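Local coordinates for protein glucokinase (Thermus thermophilus, PDB 3VOV) that probably phosphorylates glucose and related hexoses with ATP, as a zinc-binding hexokinase of the ROK family, at residues Glu178-Gly183 / Ala222-Ile227; Glu261-Tyr266 / Glu271-Arg276. One frame throughout, in Å; residues are numbered along the deposited sequence. Where two conformers were deposited one is given.

Contact 1: residues Glu178-Gly183 / Ala222-Ile227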
loop_
_atom_site.group_PDB
_atom_site.type_symbol
_atom_site.label_atom_id
_atom_site.label_comp_id
_atom_site.label_asym_id
_atom_site.label_seq_id
_atom_site.Cartn_x
_atom_site.Cartn_y
_atom_site.Cartn_z
ATOM N N GLU B 178 -1.260 8.918 -12.381
ATOM C CA GLU B 178 -2.346 9.810 -12.808
ATOM C C GLU B 178 -3.521 9.756 -11.851
ATOM O O GLU B 178 -4.078 10.778 -11.438
ATOM C CB GLU B 178 -2.851 9.423 -14.210
ATOM C CG GLU B 178 -4.035 10.291 -14.617
ATOM C CD GLU B 178 -4.295 10.237 -16.118
ATOM O OE1 GLU B 178 -3.610 10.977 -16.842
ATOM O OE2 GLU B 178 -5.157 9.441 -16.564
ATOM N N ALA B 179 -3.919 8.546 -11.525
ATOM C CA ALA B 179 -5.123 8.354 -10.730
ATOM C C ALA B 179 -4.906 8.812 -9.256
ATOM O O ALA B 179 -5.872 8.911 -8.465
ATOM C CB ALA B 179 -5.525 6.901 -10.773
ATOM N N LEU B 180 -3.649 9.063 -8.893
ATOM C CA LEU B 180 -3.334 9.491 -7.530
ATOM C C LEU B 180 -3.180 10.980 -7.400
ATOM O O LEU B 180 -3.441 11.534 -6.319
ATOM C CB LEU B 180 -2.006 8.860 -7.066
ATOM C CG LEU B 180 -2.081 7.323 -6.846
ATOM C CD1 LEU B 180 -0.636 6.796 -6.658
ATOM C CD2 LEU B 180 -3.020 6.897 -5.640
ATOM N N ALA B 181 -2.683 11.618 -8.476
ATOM C CA ALA B 181 -2.105 12.963 -8.351
ATOM C C ALA B 181 -2.465 13.950 -9.455
ATOM O O ALA B 181 -2.063 15.135 -9.388
ATOM C CB ALA B 181 -0.569 12.861 -8.232
ATOM N N ALA B 182 -3.199 13.501 -10.472
ATOM C CA ALA B 182 -3.582 14.446 -11.534
ATOM C C ALA B 182 -4.572 15.484 -10.979
ATOM O O ALA B 182 -5.200 15.266 -9.949
ATOM C CB ALA B 182 -4.210 13.695 -12.730
ATOM N N GLY B 183 -4.702 16.606 -11.695
ATOM C CA GLY B 183 -5.797 17.551 -11.514
ATOM C C GLY B 183 -7.124 16.933 -11.237
ATOM O O GLY B 183 -7.725 17.240 -10.231
ATOM N N ALA B 222 1.242 15.513 -3.850
ATOM C CA ALA B 222 2.628 15.989 -4.079
ATOM C C ALA B 222 3.698 14.913 -3.822
ATOM O O ALA B 222 4.620 14.735 -4.633
ATOM C CB ALA B 222 2.927 17.297 -3.225
ATOM N N ARG B 223 3.599 14.195 -2.710
ATOM C CA ARG B 223 4.560 13.120 -2.449
ATOM C C ARG B 223 4.523 11.982 -3.501
ATOM O O ARG B 223 5.563 11.397 -3.790
ATOM C CB ARG B 223 4.337 12.512 -1.046
ATOM C CG ARG B 223 4.581 13.534 0.145
ATOM C CD ARG B 223 4.703 12.780 1.475
ATOM N NE ARG B 223 3.437 12.153 1.805
ATOM C CZ ARG B 223 2.406 12.788 2.360
ATOM N NH1 ARG B 223 2.507 14.072 2.712
ATOM N NH2 ARG B 223 1.292 12.119 2.590
ATOM N N TYR B 224 3.332 11.609 -3.991
ATOM C CA TYR B 224 3.255 10.540 -5.005
ATOM C C TYR B 224 3.966 10.962 -6.278
ATOM O O TYR B 224 4.597 10.140 -6.946
ATOM C CB TYR B 224 1.813 10.142 -5.317
ATOM C CG TYR B 224 1.247 9.125 -4.314
ATOM C CD1 TYR B 224 1.877 7.889 -4.112
ATOM C CD2 TYR B 224 0.085 9.396 -3.619
ATOM C CE1 TYR B 224 1.324 6.922 -3.199
ATOM C CE2 TYR B 224 -0.467 8.482 -2.701
ATOM C CZ TYR B 224 0.171 7.280 -2.482
ATOM O OH TYR B 224 -0.392 6.422 -1.616
ATOM N N VAL B 225 3.893 12.253 -6.603
ATOM C CA VAL B 225 4.625 12.751 -7.783
ATOM C C VAL B 225 6.130 12.605 -7.522
ATOM O O VAL B 225 6.833 12.097 -8.377
ATOM C CB VAL B 225 4.258 14.192 -8.146
ATOM C CG1 VAL B 225 5.172 14.683 -9.298
ATOM C CG2 VAL B 225 2.746 14.272 -8.569
ATOM N N GLY B 226 6.598 13.014 -6.334
ATOM C CA GLY B 226 7.993 12.855 -5.961
ATOM C C GLY B 226 8.448 11.411 -6.006
ATOM O O GLY B 226 9.553 11.075 -6.496
ATOM N N ILE B 227 7.608 10.525 -5.478
ATOM C CA ILE B 227 7.954 9.118 -5.469
ATOM C C ILE B 227 7.995 8.562 -6.889
ATOM O O ILE B 227 8.885 7.738 -7.220
ATOM C CB ILE B 227 6.940 8.278 -4.611
ATOM C CG1 ILE B 227 7.071 8.655 -3.130
ATOM C CG2 ILE B 227 7.193 6.740 -4.801
ATOM C CD1 ILE B 227 5.917 8.037 -2.245
#
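L180 and A181 meet Y224 and V225 in a small, buried apolar contact between two helices. The contact joins the short helix 177-181, which follows directly on zinc ligand C176, to a middle turn of the long helix 212-236. About 185 Å² is buried, both sides summed. The backbones come closest at A181 and V225, where CA lies 6.8 Å from CA.

The main touch is a CH-pi contact. The CD1 methyl of L180 sits over one face of the Y224 ring, 3.8 Å from its centroid and 13° off the ring normal. It therefore lies over the ring centre, not at the rim; its nearest ring atom is CD1 of Y224, at 3.7 Å. CB of L180 lies farther off, 4.1 Å from CD2 of Y224. CG of L180 is anti to its own carbonyl carbon (chi1 -69°), and with chi2 extended (169°) the CD1 methyl comes over the tyrosine.

Beside this pair, CB of A181 packs against CG2 of V225 at 3.6 Å. Only this one branch of the valine reaches across.

The phenol end of Y224 is held elsewhere: its OH hydrogen-bonds to O of G165 of a second subunit. The ring thus packs inside its own chain and also takes part in the tetramer. The zinc ion bound by H159, C169, C171 and C176 lies about 9 Å from the L180 side chain. L180 also touches P167, and Y224 touches L163. A181 rests on I136 of strand 136-142, while V225 packs on Y255 and L259 of helix 253-265.

Contact 2: residues Glu261-Tyr266 / Glu271-Arg276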
loop_
_atom_site.group_PDB
_atom_site.type_symbol
_atom_site.label_atom_id
_atom_site.label_comp_id
_atom_site.label_asym_id
_atom_site.label_seq_id
_atom_site.Cartn_x
_atom_site.Cartn_y
_atom_site.Cartn_z
ATOM N N GLU B 261 10.781 17.021 -1.369
ATOM C CA GLU B 261 11.223 16.232 -0.220
ATOM C C GLU B 261 10.981 14.723 -0.461
ATOM O O GLU B 261 11.867 13.902 -0.169
ATOM C CB GLU B 261 10.576 16.737 1.079
ATOM C CG GLU B 261 10.938 15.939 2.365
ATOM C CD GLU B 261 12.433 15.933 2.732
ATOM O OE1 GLU B 261 12.807 15.087 3.586
ATOM O OE2 GLU B 261 13.227 16.740 2.180
ATOM N N ALA B 262 9.831 14.355 -1.041
ATOM C CA ALA B 262 9.567 12.916 -1.342
ATOM C C ALA B 262 10.575 12.385 -2.387
ATOM O O ALA B 262 11.114 11.291 -2.259
ATOM C CB ALA B 262 8.109 12.686 -1.810
ATOM N N TYR B 263 10.840 13.196 -3.410
ATOM C CA TYR B 263 11.813 12.833 -4.467
ATOM C C TYR B 263 13.195 12.589 -3.824
ATOM O O TYR B 263 13.852 11.575 -4.088
ATOM C CB TYR B 263 11.829 13.980 -5.496
ATOM C CG TYR B 263 12.839 13.851 -6.646
ATOM C CD1 TYR B 263 12.574 13.026 -7.741
ATOM C CD2 TYR B 263 14.013 14.607 -6.649
ATOM C CE1 TYR B 263 13.505 12.905 -8.798
ATOM C CE2 TYR B 263 14.902 14.549 -7.696
ATOM C CZ TYR B 263 14.644 13.705 -8.764
ATOM O OH TYR B 263 15.560 13.645 -9.793
ATOM N N ARG B 264 13.626 13.505 -2.949
ATOM C CA ARG B 264 14.904 13.309 -2.251
ATOM C C ARG B 264 14.898 12.084 -1.333
ATOM O O ARG B 264 15.852 11.306 -1.360
ATOM C CB ARG B 264 15.260 14.547 -1.463
ATOM C CG ARG B 264 15.691 15.660 -2.415
ATOM C CD ARG B 264 16.106 16.876 -1.615
ATOM N NE ARG B 264 16.553 17.947 -2.500
ATOM C CZ ARG B 264 16.232 19.226 -2.326
ATOM N NH1 ARG B 264 15.420 19.571 -1.324
ATOM N NH2 ARG B 264 16.687 20.145 -3.182
ATOM N N ARG B 265 13.832 11.895 -0.552
ATOM C CA ARG B 265 13.716 10.669 0.266
ATOM C C ARG B 265 13.739 9.362 -0.541
ATOM O O ARG B 265 14.153 8.328 -0.017
ATOM C CB ARG B 265 12.425 10.657 1.103
ATOM C CG ARG B 265 12.478 11.703 2.283
ATOM C CD ARG B 265 11.340 11.450 3.285
ATOM N NE ARG B 265 11.520 10.199 4.041
ATOM C CZ ARG B 265 10.791 9.092 3.897
ATOM N NH1 ARG B 265 9.791 9.027 2.993
ATOM N NH2 ARG B 265 11.055 8.037 4.677
ATOM N N TYR B 266 13.213 9.380 -1.770
ATOM C CA TYR B 266 13.202 8.154 -2.619
ATOM C C TYR B 266 14.408 8.049 -3.539
ATOM O O TYR B 266 14.435 7.205 -4.500
ATOM C CB TYR B 266 11.850 7.976 -3.341
ATOM C CG TYR B 266 10.829 7.375 -2.353
ATOM C CD1 TYR B 266 10.583 5.992 -2.317
ATOM C CD2 TYR B 266 10.226 8.168 -1.402
ATOM C CE1 TYR B 266 9.661 5.438 -1.396
ATOM C CE2 TYR B 266 9.344 7.642 -0.459
ATOM C CZ TYR B 266 9.066 6.296 -0.450
ATOM O OH TYR B 266 8.153 5.802 0.471
ATOM N N GLU B 271 22.239 8.671 -6.693
ATOM C CA GLU B 271 22.558 10.010 -7.204
ATOM C C GLU B 271 21.281 10.630 -7.804
ATOM O O GLU B 271 20.723 10.114 -8.777
ATOM C CB GLU B 271 23.633 9.969 -8.310
ATOM C CG GLU B 271 25.051 9.589 -7.912
ATOM C CD GLU B 271 25.995 9.520 -9.161
ATOM O OE1 GLU B 271 26.339 8.381 -9.561
ATOM O OE2 GLU B 271 26.372 10.588 -9.751
ATOM N N ALA B 272 20.846 11.742 -7.251
ATOM C CA ALA B 272 19.604 12.375 -7.619
ATOM C C ALA B 272 19.804 13.368 -8.785
ATOM O O ALA B 272 20.531 14.320 -8.628
ATOM C CB ALA B 272 19.081 13.110 -6.401
ATOM N N PRO B 273 19.145 13.148 -9.955
ATOM C CA PRO B 273 19.213 14.179 -10.975
ATOM C C PRO B 273 18.559 15.440 -10.455
ATOM O O PRO B 273 17.639 15.357 -9.630
ATOM C CB PRO B 273 18.392 13.584 -12.147
ATOM C CG PRO B 273 18.492 12.096 -11.949
ATOM C CD PRO B 273 18.340 12.010 -10.409
ATOM N N PRO B 274 19.025 16.607 -10.924
ATOM C CA PRO B 274 18.296 17.844 -10.625
ATOM C C PRO B 274 16.846 17.744 -11.083
ATOM O O PRO B 274 16.578 17.234 -12.175
ATOM C CB PRO B 274 19.014 18.896 -11.478
ATOM C CG PRO B 274 20.385 18.343 -11.704
ATOM C CD PRO B 274 20.232 16.852 -11.748
ATOM N N LEU B 275 15.929 18.233 -10.250
ATOM C CA LEU B 275 14.511 18.341 -10.637
ATOM C C LEU B 275 14.201 19.805 -10.874
ATOM O O LEU B 275 14.423 20.645 -9.968
ATOM C CB LEU B 275 13.601 17.708 -9.545
ATOM C CG LEU B 275 12.036 17.786 -9.579
ATOM C CD1 LEU B 275 11.419 17.575 -10.915
ATOM C CD2 LEU B 275 11.388 16.771 -8.625
ATOM N N ARG B 276 13.716 20.134 -12.085
ATOM C CA ARG B 276 13.572 21.543 -12.515
ATOM C C ARG B 276 12.167 21.835 -13.007
ATOM O O ARG B 276 11.538 20.971 -13.630
ATOM C CB ARG B 276 14.565 21.897 -13.664
ATOM C CG ARG B 276 16.012 21.832 -13.238
ATOM C CD ARG B 276 16.961 22.356 -14.338
ATOM N NE ARG B 276 18.367 22.048 -14.034
ATOM C CZ ARG B 276 19.316 21.862 -14.944
ATOM N NH1 ARG B 276 20.573 21.647 -14.546
ATOM N NH2 ARG B 276 19.026 21.876 -16.245
#
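Y263, near the C-terminal end of helix 253-265, carries this contact with the 271-276 segment. About 202 Å² is buried, both sides summed.

The polar part is one hydrogen bond. OH of Y263 donates to the backbone O of P273 at 2.7 Å. The oxygen lies at the ring edge, in the plane of the tyrosine. Seen from the acceptor, the hydroxyl sits 36° out of the carbonyl plane, with a C=O...donor angle of 125°.

The apolar part has two pieces. The CD2 methyl of L275 lies over one face of the Y263 ring in a CH-pi contact, 3.9 Å from the centroid. It is offset toward the rim, with CG of Y263 its nearest ring atom at 3.8 Å. The proline ring of P273 crosses the tyrosine at about a right angle, with its CD 4.4 Å from CZ of Y263. The Y263 side chain extends with CG anti to the backbone N (chi1 177°), which carries the hydroxyl across to P273.

A phenylalanine in place of Y263 would probably leave O of P273 without its hydroxyl donor, and the ring without this tether to the 271-276 segment.

Y263 and L275 both also touch V241 of the neighbouring parallel strand 240-244. The arrangement is a beta-alpha-beta crossover, with helix 253-265 packed on the sheet as in the actin-like ATPase fold.

In the fold
Contact 1 closes before contact 2 opens along the chain, and their centres lie 15 Å apart. Both belong to the half of the chain built round the mixed sheet that includes strands 136-142, 240-244 and 275-277. Helices 212-236 and 253-265 join them directly. A262 packs on R223 and G226, the Y263 ring touches O of G226, and Y266 touches I227. Helix 177-181, helix 212-236, helix 253-265 and strand 275-277, outermost in the sheet within this chain, are thus connected by successive contacts. Both sites also border other subunits of the tetramer: I227 and Y266 each pack on T161 of the third subunit. The packing inside the chain therefore runs into the assembly interfaces.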